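PDB 2V5I: salmonella typhimurium DB7155 bacteriophage DET7 tailspike from Bacteriophage, which probably recognises and hydrolyses the O-antigen polysaccharide of Salmonella, serving as the trimeric receptor-binding tailspike of the phage. Local coordinates for residues V286-D291 and L333-G338; T350-A355 and T372-N377; G396-G401 and G421-V426. One frame throughout, in Å; residues are numbered along the deposited sequence.

Contact 1 of 3, residues V286-D291 and L333-G338; sequences VWDGFD and LGVGLG
Val335 N donates to the carboxylate of Asp288, whose side chain runs alongside the valine. With CG beside its own backbone N (chi1 -66°), Asp288 brings its carboxylate over the other segment, and the bond from Val335 N to Asp288 OD1 measures 3.2 Å. The N-H meets that oxygen from above the carboxylate plane, 50° out of it, while Val335 CB lies 3.6 Å from the same Asp288 OD1.

The backbone bonds follow an in-register parallel pairing that bends with the chain. Gly334 N reaches Trp287 O at 2.9 Å, Gly289 N reaches Val335 O, and Phe290 N bonds to Gly336 O at 3.1 Å; Gly289 N adds a weak bond to that same oxygen. Past the corner at Gly336 and Leu337, Gly338 N to Phe290 O (2.9 Å) is almost straight, at 174°. Asp288 CA also makes a C-H...O contact with Val335 O, 3.0 Å away.

Apolar contact is limited to Leu337 CD1 against Phe290 CB at 3.8 Å, the ring itself leading away from the segment 333-338.

Strand 290-291 and strand 335-342 are hydrogen-bonded neighbours on one parallel face of the beta-helix. Phe290 stacks on Phe258 and touches Ile327 and Val329 of strand 323-330, Leu337 meets Met359 of strand 357-364, and at the other end Trp287 makes a cation-pi contact with Lys137 of helix 132-137.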
loop_
_atom_site.group_PDB
_atom_site.type_symbol
_atom_site.label_atom_id
_atom_site.label_comp_id
_atom_site.label_asym_id
_atom_site.label_seq_id
_atom_site.Cartn_x
_atom_site.Cartn_y
_atom_site.Cartn_z
ATOM N N VAL A 286 -9.307 -21.130 9.295
ATOM C CA VAL A 286 -9.800 -21.632 10.589
ATOM C C VAL A 286 -8.932 -21.146 11.761
ATOM O O VAL A 286 -9.453 -20.826 12.848
ATOM C CB VAL A 286 -10.004 -23.156 10.546
ATOM C CG1 VAL A 286 -10.383 -23.684 11.929
ATOM C CG2 VAL A 286 -11.020 -23.549 9.524
ATOM N N TRP A 287 -7.611 -21.111 11.579
ATOM C CA TRP A 287 -6.733 -20.554 12.566
ATOM C C TRP A 287 -6.278 -19.147 12.126
ATOM O O TRP A 287 -7.097 -18.226 12.214
ATOM C CB TRP A 287 -5.585 -21.508 12.833
ATOM C CG TRP A 287 -6.079 -22.740 13.578
ATOM C CD1 TRP A 287 -6.855 -23.777 13.080
ATOM C CD2 TRP A 287 -5.864 -23.049 14.974
ATOM N NE1 TRP A 287 -7.102 -24.692 14.086
ATOM C CE2 TRP A 287 -6.528 -24.268 15.243
ATOM C CE3 TRP A 287 -5.206 -22.399 16.018
ATOM C CZ2 TRP A 287 -6.511 -24.884 16.507
ATOM C CZ3 TRP A 287 -5.191 -23.022 17.295
ATOM C CH2 TRP A 287 -5.837 -24.255 17.506
ATOM N N ASP A 288 -5.064 -18.958 11.623
ATOM C CA ASP A 288 -4.498 -17.615 11.430
ATOM C C ASP A 288 -4.432 -17.285 9.935
ATOM O O ASP A 288 -4.290 -18.207 9.112
ATOM C CB ASP A 288 -3.090 -17.516 12.004
ATOM C CG ASP A 288 -3.038 -17.661 13.520
ATOM O OD1 ASP A 288 -4.084 -17.913 14.178
ATOM O OD2 ASP A 288 -1.895 -17.434 14.018
ATOM N N GLY A 289 -4.416 -16.001 9.571
ATOM C CA GLY A 289 -4.169 -15.640 8.186
ATOM C C GLY A 289 -2.679 -15.943 7.906
ATOM O O GLY A 289 -2.327 -16.718 7.031
ATOM N N PHE A 290 -1.818 -15.191 8.602
ATOM C CA PHE A 290 -0.365 -15.438 8.553
ATOM C C PHE A 290 0.096 -15.778 9.984
ATOM O O PHE A 290 -0.147 -14.983 10.904
ATOM C CB PHE A 290 0.361 -14.167 8.099
ATOM C CG PHE A 290 0.087 -13.785 6.673
ATOM C CD1 PHE A 290 -1.144 -13.174 6.319
ATOM C CD2 PHE A 290 1.001 -13.972 5.679
ATOM C CE1 PHE A 290 -1.385 -12.832 5.013
ATOM C CE2 PHE A 290 0.732 -13.595 4.331
ATOM C CZ PHE A 290 -0.477 -13.061 4.042
ATOM N N ASP A 291 0.691 -16.969 10.163
ATOM C CA ASP A 291 1.231 -17.444 11.458
ATOM C C ASP A 291 2.742 -17.468 11.336
ATOM O O ASP A 291 3.304 -18.439 10.863
ATOM C CB ASP A 291 0.724 -18.868 11.751
ATOM C CG ASP A 291 1.270 -19.462 13.045
ATOM O OD1 ASP A 291 1.984 -18.768 13.811
ATOM O OD2 ASP A 291 0.997 -20.666 13.260
ATOM N N LEU A 333 -10.935 -17.154 11.740
ATOM C CA LEU A 333 -11.583 -17.598 12.978
ATOM C C LEU A 333 -10.646 -17.544 14.181
ATOM O O LEU A 333 -11.134 -17.394 15.323
ATOM C CB LEU A 333 -12.217 -18.965 12.762
ATOM C CG LEU A 333 -13.076 -19.508 13.894
ATOM C CD1 LEU A 333 -14.273 -18.656 14.205
ATOM C CD2 LEU A 333 -13.551 -20.925 13.554
ATOM N N GLY A 334 -9.328 -17.685 13.975
ATOM C CA GLY A 334 -8.296 -17.623 14.977
ATOM C C GLY A 334 -7.777 -16.218 15.187
ATOM O O GLY A 334 -8.417 -15.423 15.895
ATOM N N VAL A 335 -6.589 -15.922 14.677
ATOM C CA VAL A 335 -5.980 -14.591 14.753
ATOM C C VAL A 335 -5.616 -14.152 13.313
ATOM O O VAL A 335 -4.965 -14.941 12.602
ATOM C CB VAL A 335 -4.687 -14.652 15.551
ATOM C CG1 VAL A 335 -4.025 -13.301 15.633
ATOM C CG2 VAL A 335 -4.971 -15.108 16.940
ATOM N N GLY A 336 -5.887 -12.923 12.908
ATOM C CA GLY A 336 -5.536 -12.557 11.555
ATOM C C GLY A 336 -4.050 -12.659 11.240
ATOM O O GLY A 336 -3.658 -13.306 10.255
ATOM N N LEU A 337 -3.237 -11.926 12.027
ATOM C CA LEU A 337 -1.769 -11.912 11.922
ATOM C C LEU A 337 -1.170 -12.293 13.295
ATOM O O LEU A 337 -1.366 -11.591 14.284
ATOM C CB LEU A 337 -1.243 -10.538 11.504
ATOM C CG LEU A 337 0.266 -10.384 11.483
ATOM C CD1 LEU A 337 0.966 -11.258 10.505
ATOM C CD2 LEU A 337 0.628 -8.927 11.190
ATOM N N GLY A 338 -0.422 -13.387 13.297
ATOM C CA GLY A 338 0.244 -13.896 14.480
ATOM C C GLY A 338 1.731 -13.833 14.277
ATOM O O GLY A 338 2.240 -14.209 13.237
#

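Contact 2 of 3, residues T350-A355 and T372-N377; sequences TVQDCA and TVIDCN
Strands 350-352 and 372-374 run parallel in register, their axes 4.7 Å apart and 4° from exact alignment, joined by Val351 N to Thr372 O (2.8 Å), Ile374 N to Val351 O and Asp353 N to Ile374 O (2.9 Å).

On one face Gln352 and Ile374 lie alongside each other. The torsion of Ile374 sets CG1 between the backbone N and the carbonyl carbon (chi1 61°), and from there Ile374 CG1 comes to 3.7 Å from Gln352 CB. A water joins Thr350 OG1 (3.0 Å) to Thr372 OG1 (2.6 Å) on this face; Thr372 OG1 has a further partner in Arg398, and Asn348 of the second subunit bonds Thr350 OG1.

Val351 points to the other face, where Cys376 SG sits 3.8 Å from Val351 CG1 and 3.7 Å from Cys354 CB. Asp353 and Asp375 follow the strands with positive phi. Lys403 forms a salt bridge with Asp353 OD1, while Asp375 OD2 accepts from Ile402 N and bonds Tyr345 OH of the second subunit.

Equivalent residues stacked directly above one another, strand on strand and turn on turn, are the signature of successive rungs in the parallel beta-helix of P22-like tailspikes.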
loop_
_atom_site.group_PDB
_atom_site.type_symbol
_atom_site.label_atom_id
_atom_site.label_comp_id
_atom_site.label_asym_id
_atom_site.label_seq_id
_atom_site.Cartn_x
_atom_site.Cartn_y
_atom_site.Cartn_z
ATOM N N THR A 350 -3.246 -5.017 6.351
ATOM C CA THR A 350 -4.690 -4.745 6.394
ATOM C C THR A 350 -5.391 -6.021 6.888
ATOM O O THR A 350 -5.364 -7.072 6.228
ATOM C CB THR A 350 -5.217 -4.337 4.991
ATOM O OG1 THR A 350 -4.490 -3.155 4.536
ATOM C CG2 THR A 350 -6.729 -4.064 5.064
ATOM N N VAL A 351 -5.946 -5.966 8.102
ATOM C CA VAL A 351 -6.732 -7.052 8.662
ATOM C C VAL A 351 -8.140 -6.484 8.873
ATOM O O VAL A 351 -8.308 -5.498 9.593
ATOM C CB VAL A 351 -6.122 -7.549 9.996
ATOM C CG1 VAL A 351 -6.972 -8.656 10.554
ATOM C CG2 VAL A 351 -4.712 -8.047 9.799
ATOM N N GLN A 352 -9.147 -7.109 8.286
ATOM C CA GLN A 352 -10.489 -6.540 8.364
ATOM C C GLN A 352 -11.530 -7.640 8.481
ATOM O O GLN A 352 -11.448 -8.657 7.796
ATOM C CB GLN A 352 -10.769 -5.540 7.245
ATOM C CG GLN A 352 -10.615 -5.989 5.901
ATOM C CD GLN A 352 -10.470 -4.875 4.778
ATOM O OE1 GLN A 352 -10.258 -3.626 4.975
ATOM N NE2 GLN A 352 -10.587 -5.368 3.590
ATOM N N ASP A 353 -12.465 -7.460 9.416
ATOM C CA ASP A 353 -13.677 -8.343 9.497
ATOM C C ASP A 353 -13.277 -9.752 9.852
ATOM O O ASP A 353 -13.691 -10.698 9.153
ATOM C CB ASP A 353 -14.502 -8.300 8.182
ATOM C CG ASP A 353 -15.970 -8.762 8.359
ATOM O OD1 ASP A 353 -16.471 -8.793 9.489
ATOM O OD2 ASP A 353 -16.614 -9.045 7.332
ATOM N N CYS A 354 -12.510 -9.884 10.939
ATOM C CA CYS A 354 -12.066 -11.203 11.459
ATOM C C CYS A 354 -12.935 -11.609 12.633
ATOM O O CYS A 354 -13.367 -10.779 13.457
ATOM C CB CYS A 354 -10.600 -11.264 11.857
ATOM S SG CYS A 354 -9.487 -11.153 10.398
ATOM N N ALA A 355 -13.331 -12.886 12.648
ATOM C CA ALA A 355 -14.156 -13.393 13.743
ATOM C C ALA A 355 -13.467 -13.406 15.098
ATOM O O ALA A 355 -14.116 -13.177 16.114
ATOM C CB ALA A 355 -14.664 -14.786 13.422
ATOM N N THR A 372 -3.836 -1.461 9.468
ATOM C CA THR A 372 -5.313 -1.341 9.580
ATOM C C THR A 372 -5.780 -2.639 10.206
ATOM O O THR A 372 -5.460 -3.725 9.691
ATOM C CB THR A 372 -5.951 -1.210 8.161
ATOM O OG1 THR A 372 -5.513 0.014 7.532
ATOM C CG2 THR A 372 -7.456 -1.257 8.201
ATOM N N VAL A 373 -6.450 -2.573 11.359
ATOM C CA VAL A 373 -7.042 -3.763 12.002
ATOM C C VAL A 373 -8.420 -3.347 12.471
ATOM O O VAL A 373 -8.555 -2.747 13.550
ATOM C CB VAL A 373 -6.200 -4.268 13.206
ATOM C CG1 VAL A 373 -6.845 -5.509 13.774
ATOM C CG2 VAL A 373 -4.819 -4.608 12.810
ATOM N N ILE A 374 -9.450 -3.716 11.709
ATOM C CA ILE A 374 -10.777 -3.152 11.906
ATOM C C ILE A 374 -11.840 -4.251 11.858
ATOM O O ILE A 374 -11.684 -5.222 11.129
ATOM C CB ILE A 374 -11.104 -2.076 10.857
ATOM C CG1 ILE A 374 -11.100 -2.625 9.456
ATOM C CG2 ILE A 374 -10.113 -0.891 10.973
ATOM C CD1 ILE A 374 -11.483 -1.663 8.426
ATOM N N ASP A 375 -12.922 -4.060 12.646
ATOM C CA ASP A 375 -14.068 -5.013 12.661
ATOM C C ASP A 375 -13.548 -6.411 12.973
ATOM O O ASP A 375 -14.065 -7.433 12.433
ATOM C CB ASP A 375 -14.844 -4.915 11.338
ATOM C CG ASP A 375 -15.729 -3.701 11.286
ATOM O OD1 ASP A 375 -16.080 -3.212 12.369
ATOM O OD2 ASP A 375 -16.031 -3.207 10.177
ATOM N N CYS A 376 -12.628 -6.490 13.929
ATOM C CA CYS A 376 -12.159 -7.769 14.396
ATOM C C CYS A 376 -12.870 -8.205 15.698
ATOM O O CYS A 376 -13.644 -7.460 16.308
ATOM C CB CYS A 376 -10.619 -7.832 14.497
ATOM S SG CYS A 376 -9.892 -7.758 12.815
ATOM N N ASN A 377 -12.642 -9.466 16.042
ATOM C CA ASN A 377 -13.375 -10.125 17.135
ATOM C C ASN A 377 -14.889 -10.045 17.014
ATOM O O ASN A 377 -15.594 -9.844 17.994
ATOM C CB ASN A 377 -12.903 -9.657 18.497
ATOM C CG ASN A 377 -13.365 -10.594 19.606
ATOM O OD1 ASN A 377 -13.562 -11.807 19.356
ATOM N ND2 ASN A 377 -13.583 -10.060 20.809
HETATM O O HOH W 1 -5.749 -0.431 4.951
#

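Contact 3 of 3, residues G396-G401 and G421-V426; sequences GIRAAG and GLVGNV
Leu422 CD1 reaches over to Ile397 between two adjacent rungs of the parallel beta-helix, the two side chains running alongside each other. Leu422 has CG anti to its backbone N (chi1 176°), and its CD1 branch bends towards the neighbouring rung, meeting Ile397 CG2 at 3.7 Å and Ala399 CB at 3.8 Å. Strands 386-388 and 431-433 extend this apolar cluster: Ile386 touches Ile397 and Ala399, while Ile431 touches Leu422 and Val426.

Arg398 and Val423 repeat the alongside arrangement on the opposite face. Here it is the aliphatic base of the arginine that touches, Arg398 CG lying 4.1 Å from Val423 CB. The guanidinium end leads away from segment 421-426; Arg398 NE donates to Thr372 OG1 and NH2 to Asn370 OD1, so two of its nitrogens are held by the preceding rung.

Three backbone bonds set the spacing: Ile397 N to Gly421 O (3.0 Å), Val423 N to Ile397 O and Ala399 N to Val423 O.

Beyond the strands the chains are no longer paired residue by residue. Ala400 CB points toward the other segment and comes within 4.1 Å of Val426 CG2, which also packs on Ala399 CB at 3.9 Å. The second subunit lies close by, its Val440 on Leu422 and its Leu437 on Asn425. Asn425 centres an inverse gamma turn closed by a weak bond from Val426 N to Gly424 O, and the turn presents Asn425 O to Ala400 CB at 3.5 Å.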
loop_
_atom_site.group_PDB
_atom_site.type_symbol
_atom_site.label_atom_id
_atom_site.label_comp_id
_atom_site.label_asym_id
_atom_site.label_seq_id
_atom_site.Cartn_x
_atom_site.Cartn_y
_atom_site.Cartn_z
ATOM N N GLY A 396 0.910 4.838 12.950
ATOM C CA GLY A 396 -0.177 4.908 12.021
ATOM C C GLY A 396 -0.981 3.628 12.031
ATOM O O GLY A 396 -0.550 2.607 11.501
ATOM N N ILE A 397 -2.137 3.666 12.684
ATOM C CA ILE A 397 -2.981 2.485 12.855
ATOM C C ILE A 397 -4.448 2.900 12.856
ATOM O O ILE A 397 -4.876 3.726 13.639
ATOM C CB ILE A 397 -2.588 1.641 14.105
ATOM C CG1 ILE A 397 -3.554 0.455 14.273
ATOM C CG2 ILE A 397 -2.482 2.501 15.394
ATOM C CD1 ILE A 397 -3.048 -0.630 15.195
ATOM N N ARG A 398 -5.209 2.239 11.982
ATOM C CA ARG A 398 -6.653 2.406 11.909
ATOM C C ARG A 398 -7.243 1.224 12.623
ATOM O O ARG A 398 -6.916 0.091 12.289
ATOM C CB ARG A 398 -7.078 2.434 10.439
ATOM C CG ARG A 398 -6.545 3.693 9.763
ATOM C CD ARG A 398 -6.340 3.579 8.343
ATOM N NE ARG A 398 -5.279 2.653 7.972
ATOM C CZ ARG A 398 -4.050 2.978 7.642
ATOM N NH1 ARG A 398 -3.649 4.240 7.700
ATOM N NH2 ARG A 398 -3.215 2.007 7.259
ATOM N N ALA A 399 -8.028 1.492 13.674
ATOM C CA ALA A 399 -8.473 0.454 14.599
ATOM C C ALA A 399 -9.989 0.429 14.850
ATOM O O ALA A 399 -10.410 -0.134 15.860
ATOM C CB ALA A 399 -7.760 0.581 15.922
ATOM N N ALA A 400 -10.807 1.036 14.004
ATOM C CA ALA A 400 -12.273 0.929 14.147
ATOM C C ALA A 400 -12.943 0.846 12.779
ATOM O O ALA A 400 -12.651 1.642 11.901
ATOM C CB ALA A 400 -12.845 2.132 14.886
ATOM N N GLY A 401 -13.872 -0.105 12.652
ATOM C CA GLY A 401 -14.662 -0.301 11.470
ATOM C C GLY A 401 -16.099 0.121 11.707
ATOM O O GLY A 401 -16.353 1.018 12.534
ATOM N N GLY A 421 -0.589 8.180 15.779
ATOM C CA GLY A 421 -1.367 8.139 14.542
ATOM C C GLY A 421 -2.508 7.142 14.597
ATOM O O GLY A 421 -2.780 6.471 13.602
ATOM N N LEU A 422 -3.131 7.006 15.774
ATOM C CA LEU A 422 -4.294 6.103 15.931
ATOM C C LEU A 422 -5.541 6.787 15.405
ATOM O O LEU A 422 -5.870 7.891 15.867
ATOM C CB LEU A 422 -4.462 5.724 17.399
ATOM C CG LEU A 422 -5.654 4.876 17.750
ATOM C CD1 LEU A 422 -5.630 3.561 17.040
ATOM C CD2 LEU A 422 -5.658 4.661 19.293
ATOM N N VAL A 423 -6.179 6.193 14.397
ATOM C CA VAL A 423 -7.295 6.771 13.671
ATOM C C VAL A 423 -8.538 5.895 13.744
ATOM O O VAL A 423 -8.471 4.654 13.643
ATOM C CB VAL A 423 -6.863 6.948 12.180
ATOM C CG1 VAL A 423 -8.019 7.194 11.264
ATOM C CG2 VAL A 423 -5.833 8.054 12.076
ATOM N N GLY A 424 -9.702 6.541 13.866
ATOM C CA GLY A 424 -10.979 5.857 13.777
ATOM C C GLY A 424 -11.836 6.165 14.997
ATOM O O GLY A 424 -11.387 6.788 15.969
ATOM N N ASN A 425 -13.077 5.740 14.936
ATOM C CA ASN A 425 -13.949 5.926 16.090
ATOM C C ASN A 425 -13.726 4.817 17.112
ATOM O O ASN A 425 -14.539 3.900 17.345
ATOM C CB ASN A 425 -15.375 6.005 15.605
ATOM C CG ASN A 425 -16.332 6.461 16.696
ATOM O OD1 ASN A 425 -15.922 7.053 17.686
ATOM N ND2 ASN A 425 -17.604 6.225 16.477
ATOM N N VAL A 426 -12.551 4.880 17.698
ATOM C CA VAL A 426 -12.101 3.922 18.673
ATOM C C VAL A 426 -12.652 4.355 20.033
ATOM O O VAL A 426 -12.499 5.533 20.393
ATOM C CB VAL A 426 -10.556 3.878 18.731
ATOM C CG1 VAL A 426 -10.076 2.917 19.803
ATOM C CG2 VAL A 426 -9.963 3.461 17.414
HETATM O O HOH W 2 -13.952 4.739 12.362
#

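How the contacts relate
From the N terminus, contact 1 is made first: the chain leaves 286-291, runs out and returns through strand 323-330 to lie on itself at 333-338. Contact 2 then closes a shorter excursion of 16 residues, and contact 3 one of 19. Each joins one turn of the beta-helix to the next; the three follow in series, none nested or crossed. Contacts 1 and 2 touch where Leu333 CD1 meets Ala355 CB. Contacts 2 and 3 share a sheet through the neighbouring strands 371-374 and 393-398, with Val373 N probably bonded to Arg398 O. Contacts 1 and 3 do not touch, their centres about 21 Å apart. Contacts 2 and 3, unlike contact 1, also meet the second subunit.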